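Local coordinates for hypothetical protein (Shewanella denitrificans, PDB 2OQM) that is of unknown function but belongs to the DUF1993 family and has the four-helix bundle of the DinB family, at residues Gln28-Leu33 against Ser113-Leu118; Phe40-Ala45 against Val174-Lys179; Phe67-Gln72 against Tyr166-His171. All coordinates share one frame; numbering follows the deposited sequence. Where two conformers were deposited one is given.

Contact 1 of 3, residues Gln28-Leu33 against Ser113-Leu118; sequences QFSKML and SVLTYL. With FMT (formic acid), chain N.
Leu118 lays its CD1 methyl against the hydroxyl of Ser30, 3.2 Å from OG, while Leu115 approaches the backbone and CB of the same serine, its CD2 lying 3.4 Å from Ser30 O. With CG beside its own backbone N (chi1 -73°), Leu115 swings this branch across to the serine. Water 1 links the helices, donating to Ser30 OG at 2.9 Å and to Leu115 O at 2.7 Å; Ser30 OG is also hydrogen-bonded to Val26 O. This is helix-to-helix packing within the DinB four-helix bundle; the axes of segments 28-33 and 113-118 run nearly antiparallel (159°) and come within 10.1 Å. One turn on, Leu33 meets Val114 at about a right angle, CD1 touching CG1 at 3.7 Å. Phe29 reaches Leu118 only through its CB; its ring turns toward Ile155 and Leu158. Tyr117 faces Lys81 and Ala85, off the interface, and its ring meets Phe121 edge-to-face; Tyr117 OH donates a very short hydrogen bond to formic acid O2 (2.5 Å), and the acid's carbon lies in plane at the ring edge. An alanine here would remove ring and hydroxyl, and would probably leave Phe121 without its edge-to-face partner and the formic acid without its donor.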
loop_
_atom_site.group_PDB
_atom_site.type_symbol
_atom_site.label_atom_id
_atom_site.label_comp_id
_atom_site.label_asym_id
_atom_site.label_seq_id
_atom_site.Cartn_x
_atom_site.Cartn_y
_atom_site.Cartn_z
ATOM N N GLN A 28 6.473 -1.520 10.580
ATOM C CA GLN A 28 5.624 -2.132 9.551
ATOM C C GLN A 28 6.336 -2.377 8.251
ATOM O O GLN A 28 6.107 -3.402 7.609
ATOM C CB GLN A 28 4.264 -1.380 9.383
ATOM C CG GLN A 28 3.352 -1.971 8.332
ATOM C CD GLN A 28 2.799 -3.354 8.641
ATOM O OE1 GLN A 28 2.909 -3.897 9.772
ATOM N NE2 GLN A 28 2.161 -3.928 7.639
ATOM N N PHE A 29 7.272 -1.506 7.866
ATOM C CA PHE A 29 8.044 -1.772 6.668
ATOM C C PHE A 29 8.968 -2.970 6.826
ATOM O O PHE A 29 9.206 -3.701 5.841
ATOM C CB PHE A 29 8.943 -0.606 6.289
ATOM C CG PHE A 29 8.236 0.638 5.759
ATOM C CD1 PHE A 29 6.880 0.649 5.450
ATOM C CD2 PHE A 29 8.987 1.778 5.498
ATOM C CE1 PHE A 29 6.284 1.816 4.923
ATOM C CE2 PHE A 29 8.407 2.910 4.976
ATOM C CZ PHE A 29 7.036 2.920 4.693
ATOM N N SER A 30 9.548 -3.149 8.019
ATOM C CA SER A 30 10.331 -4.366 8.305
ATOM C C SER A 30 9.477 -5.645 8.202
ATOM O O SER A 30 9.904 -6.638 7.677
ATOM C CB SER A 30 10.987 -4.293 9.698
ATOM O OG SER A 30 11.967 -3.237 9.774
ATOM N N LYS A 31 8.290 -5.618 8.766
ATOM C CA LYS A 31 7.343 -6.702 8.612
ATOM C C LYS A 31 7.045 -7.023 7.179
ATOM O O LYS A 31 7.071 -8.165 6.778
ATOM C CB LYS A 31 6.028 -6.367 9.320
ATOM C CG LYS A 31 5.059 -7.545 9.345
ATOM C CD LYS A 31 3.694 -7.206 10.020
ATOM C CE LYS A 31 2.782 -8.418 10.106
ATOM N NZ LYS A 31 1.408 -8.021 10.461
HETATM N N MSE A 32 6.758 -6.009 6.377
HETATM C CA MSE A 32 6.389 -6.236 4.991
HETATM C C MSE A 32 7.590 -6.745 4.194
HETATM O O MSE A 32 7.411 -7.509 3.251
HETATM C CB MSE A 32 5.867 -4.967 4.378
HETATM C CG MSE A 32 4.503 -4.473 4.910
HETATM SE SE MSE A 32 3.143 -5.833 4.676
HETATM C CE MSE A 32 3.310 -6.021 2.739
ATOM N N LEU A 33 8.796 -6.301 4.517
ATOM C CA LEU A 33 9.990 -6.809 3.834
ATOM C C LEU A 33 10.236 -8.265 4.189
ATOM O O LEU A 33 10.640 -9.050 3.313
ATOM C CB LEU A 33 11.242 -5.968 4.082
ATOM C CG LEU A 33 11.205 -4.580 3.439
ATOM C CD1 LEU A 33 12.313 -3.651 3.968
ATOM C CD2 LEU A 33 11.166 -4.637 1.879
ATOM N N SER A 113 19.917 -6.471 4.447
ATOM C CA SER A 113 20.665 -5.252 4.746
ATOM C C SER A 113 19.706 -4.140 5.172
ATOM O O SER A 113 19.937 -3.404 6.143
ATOM C CB SER A 113 21.404 -4.804 3.497
ATOM O OG SER A 113 22.004 -3.531 3.677
ATOM N N VAL A 114 18.626 -3.989 4.431
ATOM C CA VAL A 114 17.657 -2.968 4.801
ATOM C C VAL A 114 17.052 -3.288 6.143
ATOM O O VAL A 114 16.856 -2.403 6.952
ATOM C CB VAL A 114 16.564 -2.784 3.729
ATOM C CG1 VAL A 114 15.505 -1.780 4.226
ATOM C CG2 VAL A 114 17.275 -2.304 2.427
ATOM N N LEU A 115 16.773 -4.557 6.405
ATOM C CA LEU A 115 16.232 -4.951 7.702
ATOM C C LEU A 115 17.183 -4.635 8.824
ATOM O O LEU A 115 16.753 -4.151 9.851
ATOM C CB LEU A 115 15.829 -6.448 7.743
ATOM C CG LEU A 115 14.570 -6.864 6.979
ATOM C CD1 LEU A 115 14.433 -8.416 6.879
ATOM C CD2 LEU A 115 13.288 -6.203 7.567
ATOM N N THR A 116 18.484 -4.897 8.643
ATOM C CA THR A 116 19.486 -4.558 9.638
ATOM C C THR A 116 19.582 -3.054 9.858
ATOM O O THR A 116 19.665 -2.599 10.999
ATOM C CB THR A 116 20.881 -5.108 9.223
ATOM O OG1 THR A 116 20.787 -6.521 9.024
ATOM C CG2 THR A 116 21.957 -4.826 10.261
ATOM N N TYR A 117 19.558 -2.287 8.772
ATOM C CA TYR A 117 19.555 -0.841 8.866
ATOM C C TYR A 117 18.376 -0.353 9.698
ATOM O O TYR A 117 18.544 0.404 10.643
ATOM C CB TYR A 117 19.511 -0.252 7.483
ATOM C CG TYR A 117 19.421 1.266 7.423
ATOM C CD1 TYR A 117 20.503 2.048 7.786
ATOM C CD2 TYR A 117 18.284 1.909 6.975
ATOM C CE1 TYR A 117 20.443 3.443 7.714
ATOM C CE2 TYR A 117 18.232 3.287 6.876
ATOM C CZ TYR A 117 19.326 4.037 7.243
ATOM O OH TYR A 117 19.282 5.402 7.197
ATOM N N LEU A 118 17.187 -0.859 9.416
ATOM C CA LEU A 118 16.008 -0.406 10.110
ATOM C C LEU A 118 16.042 -0.755 11.598
ATOM O O LEU A 118 15.542 -0.006 12.419
ATOM C CB LEU A 118 14.730 -0.966 9.435
ATOM C CG LEU A 118 14.320 -0.408 8.058
ATOM C CD1 LEU A 118 12.966 -1.060 7.604
ATOM C CD2 LEU A 118 14.227 1.107 8.055
HETATM C C FMT N . 21.989 6.243 8.416
HETATM O O1 FMT N . 22.033 6.500 9.616
HETATM O O2 FMT N . 21.264 6.834 7.607
HETATM O O HOH W 1 14.308 -4.494 10.951
#

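Contact 2 of 3, residues Phe40-Ala45 against Val174-Lys179; sequences FDKAEA and VEVGKK
The backbone of Val174-Val176 runs as a loop over one turn of helix 13-50, bringing the CA of Val174 to 5.8 Å from that of Ala43 and the CA of Val176 to 6.5 Å from that of Lys42. The loop is the connection between the last long helix of the four-helix bundle, 146-172, and the short helix 178-182, and it bends at Glu175, the centre of an inverse gamma turn whose Val176 N to Val174 O bond is weak. Gly177 then takes the N-cap position of the short helix, its N bonded to Asp180 OD2.

Val174 bears down on the helix with both methyls. CG1, anti to the backbone N, sits over the peptide link between Lys42 and Ala43, 3.8 Å from Ala43 N, and CG2 stands at the flank of Ala43, 4.4 Å from its CB. Behind it Val174 is packed on Leu169 and Phe46. Val176 adds a second apolar point: its CG1 lies 3.8 Å from Lys42 CB, so the root of the lysine is gripped by two valines. Tyr166 and Ile39 line the other surroundings of Val176.

The rest of Lys42 departs from the helix toward the loop. Its chain is bent at chi2 (-137°), which carries the methylenes alongside the gamma turn and places the ammonium group by the start of the short helix, where Asp180 forms a salt bridge with NZ. The same carboxylate oxygen, OD2, thus holds both the lysine and the N-cap. On the turn itself, Lys42 CD passes 3.4 Å from Glu175 O, and water 2 donates to that carbonyl at 2.8 Å while accepting from Lys42 NZ at 3.1 Å.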
loop_
_atom_site.group_PDB
_atom_site.type_symbol
_atom_site.label_atom_id
_atom_site.label_comp_id
_atom_site.label_asym_id
_atom_site.label_seq_id
_atom_site.Cartn_x
_atom_site.Cartn_y
_atom_site.Cartn_z
ATOM N N PHE A 40 9.052 -14.990 -1.621
ATOM C CA PHE A 40 10.086 -15.579 -2.453
ATOM C C PHE A 40 10.366 -17.006 -2.117
ATOM O O PHE A 40 10.824 -17.787 -2.982
ATOM C CB PHE A 40 11.336 -14.710 -2.444
ATOM C CG PHE A 40 11.286 -13.606 -3.505
ATOM C CD1 PHE A 40 11.526 -13.910 -4.831
ATOM C CD2 PHE A 40 10.865 -12.327 -3.205
ATOM C CE1 PHE A 40 11.454 -12.940 -5.816
ATOM C CE2 PHE A 40 10.800 -11.354 -4.189
ATOM C CZ PHE A 40 11.082 -11.668 -5.493
ATOM N N ASP A 41 10.094 -17.392 -0.873
ATOM C CA ASP A 41 10.127 -18.804 -0.538
ATOM C C ASP A 41 9.096 -19.576 -1.361
ATOM O O ASP A 41 9.372 -20.673 -1.827
ATOM C CB ASP A 41 9.865 -19.063 0.954
ATOM C CG ASP A 41 10.896 -18.441 1.882
ATOM O OD1 ASP A 41 12.028 -18.055 1.462
ATOM O OD2 ASP A 41 10.522 -18.329 3.077
ATOM N N LYS A 42 7.899 -19.033 -1.539
ATOM C CA LYS A 42 6.924 -19.681 -2.423
ATOM C C LYS A 42 7.380 -19.699 -3.869
ATOM O O LYS A 42 7.159 -20.695 -4.544
ATOM C CB LYS A 42 5.526 -19.049 -2.292
ATOM C CG LYS A 42 5.016 -19.155 -0.851
ATOM C CD LYS A 42 3.574 -19.551 -0.821
ATOM C CE LYS A 42 3.102 -19.891 0.569
ATOM N NZ LYS A 42 1.607 -19.895 0.601
ATOM N N ALA A 43 8.004 -18.613 -4.342
ATOM C CA ALA A 43 8.549 -18.575 -5.719
ATOM C C ALA A 43 9.609 -19.672 -5.937
ATOM O O ALA A 43 9.602 -20.345 -6.944
ATOM C CB ALA A 43 9.093 -17.201 -6.060
ATOM N N GLU A 44 10.493 -19.888 -4.969
ATOM C CA GLU A 44 11.424 -21.023 -5.065
ATOM C C GLU A 44 10.731 -22.367 -5.091
ATOM O O GLU A 44 11.133 -23.279 -5.852
ATOM C CB GLU A 44 12.397 -21.042 -3.881
ATOM C CG GLU A 44 13.312 -19.890 -3.796
ATOM C CD GLU A 44 14.451 -20.155 -2.830
ATOM O OE1 GLU A 44 15.385 -20.870 -3.200
ATOM O OE2 GLU A 44 14.419 -19.623 -1.712
ATOM N N ALA A 45 9.720 -22.542 -4.240
ATOM C CA ALA A 45 8.949 -23.802 -4.260
ATOM C C ALA A 45 8.329 -24.023 -5.634
ATOM O O ALA A 45 8.501 -25.077 -6.219
ATOM C CB ALA A 45 7.898 -23.859 -3.146
ATOM N N VAL A 174 2.847 -18.634 -9.373
ATOM C CA VAL A 174 3.216 -18.853 -7.998
ATOM C C VAL A 174 1.997 -18.735 -7.107
ATOM O O VAL A 174 1.314 -17.753 -7.154
ATOM C CB VAL A 174 4.292 -17.869 -7.549
ATOM C CG1 VAL A 174 4.698 -18.118 -6.048
ATOM C CG2 VAL A 174 5.460 -18.005 -8.431
ATOM N N GLU A 175 1.768 -19.743 -6.269
ATOM C CA GLU A 175 0.588 -19.788 -5.397
ATOM C C GLU A 175 0.852 -18.985 -4.121
ATOM O O GLU A 175 0.969 -19.507 -3.053
ATOM C CB GLU A 175 0.183 -21.240 -5.143
ATOM C CG GLU A 175 -0.351 -21.943 -6.447
ATOM C CD GLU A 175 -0.921 -23.379 -6.227
ATOM O OE1 GLU A 175 -0.755 -23.940 -5.105
ATOM O OE2 GLU A 175 -1.532 -23.931 -7.188
ATOM N N VAL A 176 1.001 -17.687 -4.272
ATOM C CA VAL A 176 1.130 -16.818 -3.121
ATOM C C VAL A 176 -0.271 -16.342 -2.904
ATOM O O VAL A 176 -1.045 -16.233 -3.868
ATOM C CB VAL A 176 2.062 -15.567 -3.356
ATOM C CG1 VAL A 176 3.509 -15.924 -3.123
ATOM C CG2 VAL A 176 1.834 -14.889 -4.753
ATOM N N GLY A 177 -0.605 -16.052 -1.646
ATOM C CA GLY A 177 -1.935 -15.581 -1.286
ATOM C C GLY A 177 -1.849 -14.367 -0.412
ATOM O O GLY A 177 -0.773 -13.933 0.002
ATOM N N LYS A 178 -2.996 -13.796 -0.112
ATOM C CA LYS A 178 -3.043 -12.592 0.734
ATOM C C LYS A 178 -2.363 -12.771 2.106
ATOM O O LYS A 178 -1.732 -11.856 2.599
ATOM C CB LYS A 178 -4.498 -12.215 0.940
ATOM C CG LYS A 178 -4.715 -11.016 1.867
ATOM C CD LYS A 178 -4.056 -9.731 1.308
ATOM C CE LYS A 178 -4.882 -9.188 0.166
ATOM N NZ LYS A 178 -6.249 -8.855 0.649
ATOM N N LYS A 179 -2.468 -13.950 2.708
ATOM C CA LYS A 179 -1.786 -14.192 3.993
ATOM C C LYS A 179 -0.274 -14.025 3.892
ATOM O O LYS A 179 0.370 -13.662 4.870
ATOM C CB LYS A 179 -2.128 -15.579 4.583
ATOM C CG LYS A 179 -3.580 -15.713 4.970
HETATM O O HOH W 2 1.009 -21.884 -1.637
#

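Contact 3 of 3, residues Phe67-Gln72 against Tyr166-His171; sequences FNLIRQ and YGILRH. With EDO (1,2-ethanediol), chain T.
The carboxamide of Gln72, whose CG touches Ile168 CD1 at 4.0 Å, has Phe67 O in its own plane at the NE2 edge; the bond is 3.1 Å long and nearly straight at 170°, although NE2 stands about 50° out of the carbonyl plane of Phe67. At the other edge OE1 is bonded to His161, so the amide is fixed in rotation at both polar atoms. The Phe67 ring has the guanidinium carbon of Arg71 on one face, CZ lying 4.2 Å above the plane and offset toward the rim. On the other segment, a 1,2-ethanediol carbon approaches the His171 ring obliquely, the diol being anchored by its O2, which donates to His171 O at 2.8 Å.

Here the N-terminal end of helix 69-87 packs on the last turns of helix 146-172, two members of the DinB four-helix bundle. Asn68 is the N-cap, its OD1 accepting from Arg71 N at 3.1 Å.

Between the helices the contact is apolar. Ile168 extends its CD1 methyl to the first turn of the opposing helix, where it rests 3.8 Å from Leu69 N, near Leu69 CB and within touch of the Asn68 carbonyl carbon. Leu69 has its CG anti to the backbone N (chi1 178°), which sends CD2 past Ile168 to Leu169. Leu69 is buried further by Phe40 and Ala165, and Leu169 by Ile39 and Ala43, so helix 13-50 closes the layer.

The outer side of helix 146-172 belongs to the dimer: Tyr166 meets Phe160 of the second subunit edge-to-face, and His171 ND1 is bonded to Leu62 O of that subunit. Between the helices, the leucines cross at about a right angle, Leu69 CD2 standing 3.6 Å from Leu169 CD2.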
loop_
_atom_site.group_PDB
_atom_site.type_symbol
_atom_site.label_atom_id
_atom_site.label_comp_id
_atom_site.label_asym_id
_atom_site.label_seq_id
_atom_site.Cartn_x
_atom_site.Cartn_y
_atom_site.Cartn_z
ATOM N N PHE A 67 9.045 -1.784 -14.788
ATOM C CA PHE A 67 10.216 -2.446 -14.140
ATOM C C PHE A 67 9.925 -3.895 -13.803
ATOM O O PHE A 67 8.841 -4.221 -13.402
ATOM C CB PHE A 67 10.561 -1.734 -12.848
ATOM C CG PHE A 67 11.185 -0.392 -13.022
ATOM C CD1 PHE A 67 12.292 -0.229 -13.783
ATOM C CD2 PHE A 67 10.676 0.707 -12.338
ATOM C CE1 PHE A 67 12.881 0.995 -13.897
ATOM C CE2 PHE A 67 11.303 1.953 -12.441
ATOM C CZ PHE A 67 12.371 2.084 -13.211
ATOM N N ASN A 68 10.921 -4.759 -13.979
ATOM C CA ASN A 68 10.765 -6.166 -13.727
ATOM C C ASN A 68 10.856 -6.518 -12.222
ATOM O O ASN A 68 10.926 -5.629 -11.371
ATOM C CB ASN A 68 11.742 -6.972 -14.557
ATOM C CG ASN A 68 13.191 -6.765 -14.118
ATOM O OD1 ASN A 68 13.459 -6.201 -13.054
ATOM N ND2 ASN A 68 14.122 -7.265 -14.926
ATOM N N LEU A 69 10.764 -7.799 -11.900
ATOM C CA LEU A 69 10.627 -8.220 -10.516
ATOM C C LEU A 69 11.843 -7.817 -9.672
ATOM O O LEU A 69 11.690 -7.351 -8.568
ATOM C CB LEU A 69 10.339 -9.737 -10.424
ATOM C CG LEU A 69 10.201 -10.376 -9.035
ATOM C CD1 LEU A 69 9.034 -9.701 -8.245
ATOM C CD2 LEU A 69 9.941 -11.865 -9.230
ATOM N N ILE A 70 13.043 -7.995 -10.219
ATOM C CA ILE A 70 14.279 -7.606 -9.529
ATOM C C ILE A 70 14.166 -6.121 -9.131
ATOM O O ILE A 70 14.423 -5.726 -7.991
ATOM C CB ILE A 70 15.476 -7.796 -10.427
ATOM C CG1 ILE A 70 15.811 -9.273 -10.610
ATOM C CG2 ILE A 70 16.699 -7.052 -9.811
ATOM C CD1 ILE A 70 16.677 -9.612 -11.883
ATOM N N ARG A 71 13.705 -5.310 -10.069
ATOM C CA ARG A 71 13.603 -3.880 -9.840
ATOM C C ARG A 71 12.556 -3.500 -8.829
ATOM O O ARG A 71 12.764 -2.642 -7.990
ATOM C CB ARG A 71 13.344 -3.125 -11.162
ATOM C CG ARG A 71 14.475 -3.125 -12.120
ATOM C CD ARG A 71 15.609 -2.208 -11.686
ATOM N NE ARG A 71 15.322 -0.779 -11.736
ATOM C CZ ARG A 71 15.429 0.085 -10.712
ATOM N NH1 ARG A 71 15.809 -0.316 -9.491
ATOM N NH2 ARG A 71 15.172 1.389 -10.917
ATOM N N GLN A 72 11.412 -4.163 -8.860
ATOM C CA GLN A 72 10.393 -3.923 -7.870
ATOM C C GLN A 72 10.943 -4.150 -6.468
ATOM O O GLN A 72 10.591 -3.388 -5.559
ATOM C CB GLN A 72 9.174 -4.840 -8.070
ATOM C CG GLN A 72 8.392 -4.711 -9.374
ATOM C CD GLN A 72 7.846 -3.309 -9.547
ATOM O OE1 GLN A 72 7.420 -2.698 -8.573
ATOM N NE2 GLN A 72 7.848 -2.793 -10.780
ATOM N N TYR A 166 4.480 -9.108 -5.949
ATOM C CA TYR A 166 3.553 -10.177 -5.732
ATOM C C TYR A 166 2.778 -10.532 -6.996
ATOM O O TYR A 166 2.655 -11.690 -7.348
ATOM C CB TYR A 166 2.626 -9.758 -4.617
ATOM C CG TYR A 166 1.485 -10.660 -4.252
ATOM C CD1 TYR A 166 0.342 -10.741 -5.060
ATOM C CD2 TYR A 166 1.489 -11.392 -3.018
ATOM C CE1 TYR A 166 -0.697 -11.587 -4.717
ATOM C CE2 TYR A 166 0.422 -12.160 -2.657
ATOM C CZ TYR A 166 -0.674 -12.250 -3.490
ATOM O OH TYR A 166 -1.750 -13.006 -3.085
ATOM N N GLY A 167 2.242 -9.518 -7.680
ATOM C CA GLY A 167 1.496 -9.701 -8.916
ATOM C C GLY A 167 2.274 -10.377 -10.038
ATOM O O GLY A 167 1.768 -11.225 -10.758
ATOM N N ILE A 168 3.537 -9.986 -10.190
ATOM C CA ILE A 168 4.386 -10.633 -11.171
ATOM C C ILE A 168 4.450 -12.135 -10.881
ATOM O O ILE A 168 4.317 -12.947 -11.800
ATOM C CB ILE A 168 5.816 -10.004 -11.255
ATOM C CG1 ILE A 168 5.732 -8.573 -11.792
ATOM C CG2 ILE A 168 6.700 -10.822 -12.209
ATOM C CD1 ILE A 168 7.011 -7.755 -11.624
ATOM N N LEU A 169 4.678 -12.507 -9.620
ATOM C CA LEU A 169 4.840 -13.914 -9.267
ATOM C C LEU A 169 3.542 -14.654 -9.459
ATOM O O LEU A 169 3.490 -15.725 -10.040
ATOM C CB LEU A 169 5.322 -14.051 -7.846
ATOM C CG LEU A 169 6.765 -13.578 -7.682
ATOM C CD1 LEU A 169 7.083 -13.447 -6.164
ATOM C CD2 LEU A 169 7.685 -14.583 -8.419
ATOM N N ARG A 170 2.482 -14.049 -8.991
ATOM C CA ARG A 170 1.149 -14.630 -9.109
ATOM C C ARG A 170 0.758 -14.872 -10.573
ATOM O O ARG A 170 0.262 -15.942 -10.949
ATOM C CB ARG A 170 0.165 -13.678 -8.437
ATOM C CG ARG A 170 -1.213 -14.211 -8.236
ATOM C CD ARG A 170 -1.251 -15.427 -7.331
ATOM N NE ARG A 170 -2.589 -15.995 -7.302
ATOM C CZ ARG A 170 -3.554 -15.619 -6.464
ATOM N NH1 ARG A 170 -3.352 -14.691 -5.542
ATOM N NH2 ARG A 170 -4.745 -16.197 -6.535
ATOM N N HIS A 171 1.035 -13.897 -11.416
ATOM C CA HIS A 171 0.775 -13.964 -12.848
ATOM C C HIS A 171 1.504 -15.124 -13.502
ATOM O O HIS A 171 1.001 -15.726 -14.441
ATOM C CB HIS A 171 1.170 -12.598 -13.466
ATOM C CG HIS A 171 1.048 -12.512 -14.960
ATOM N ND1 HIS A 171 -0.160 -12.541 -15.608
ATOM C CD2 HIS A 171 1.988 -12.313 -15.919
ATOM C CE1 HIS A 171 0.038 -12.422 -16.916
ATOM N NE2 HIS A 171 1.338 -12.291 -17.135
HETATM C C1 EDO T . -3.401 -15.555 -16.752
HETATM O O1 EDO T . -4.085 -14.486 -16.114
HETATM C C2 EDO T . -1.892 -15.558 -16.424
HETATM O O2 EDO T . -1.609 -16.299 -15.214
#

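Contacts 1 and 2 share helix 13-50, with centres about 19 Å apart and no touch between them, while contact 3 joins two other helices of the bundle. Contacts 2 and 3 are neighbours, about 12 Å between centres: Val174 N probably bonds to Leu169 O at 3.1 Å, and Tyr166 OH packs against the Gly177-Lys178 link. Contact 1 is the most central; its centre lies about 7 Å from the centre of the chain. His161 connects the other two through the dimer: it binds Gln72 of contact 3, and His161 of the second subunit binds Lys178 of contact 2. The formic acid and 1,2-ethanediol probably come from the crystallisation liquor.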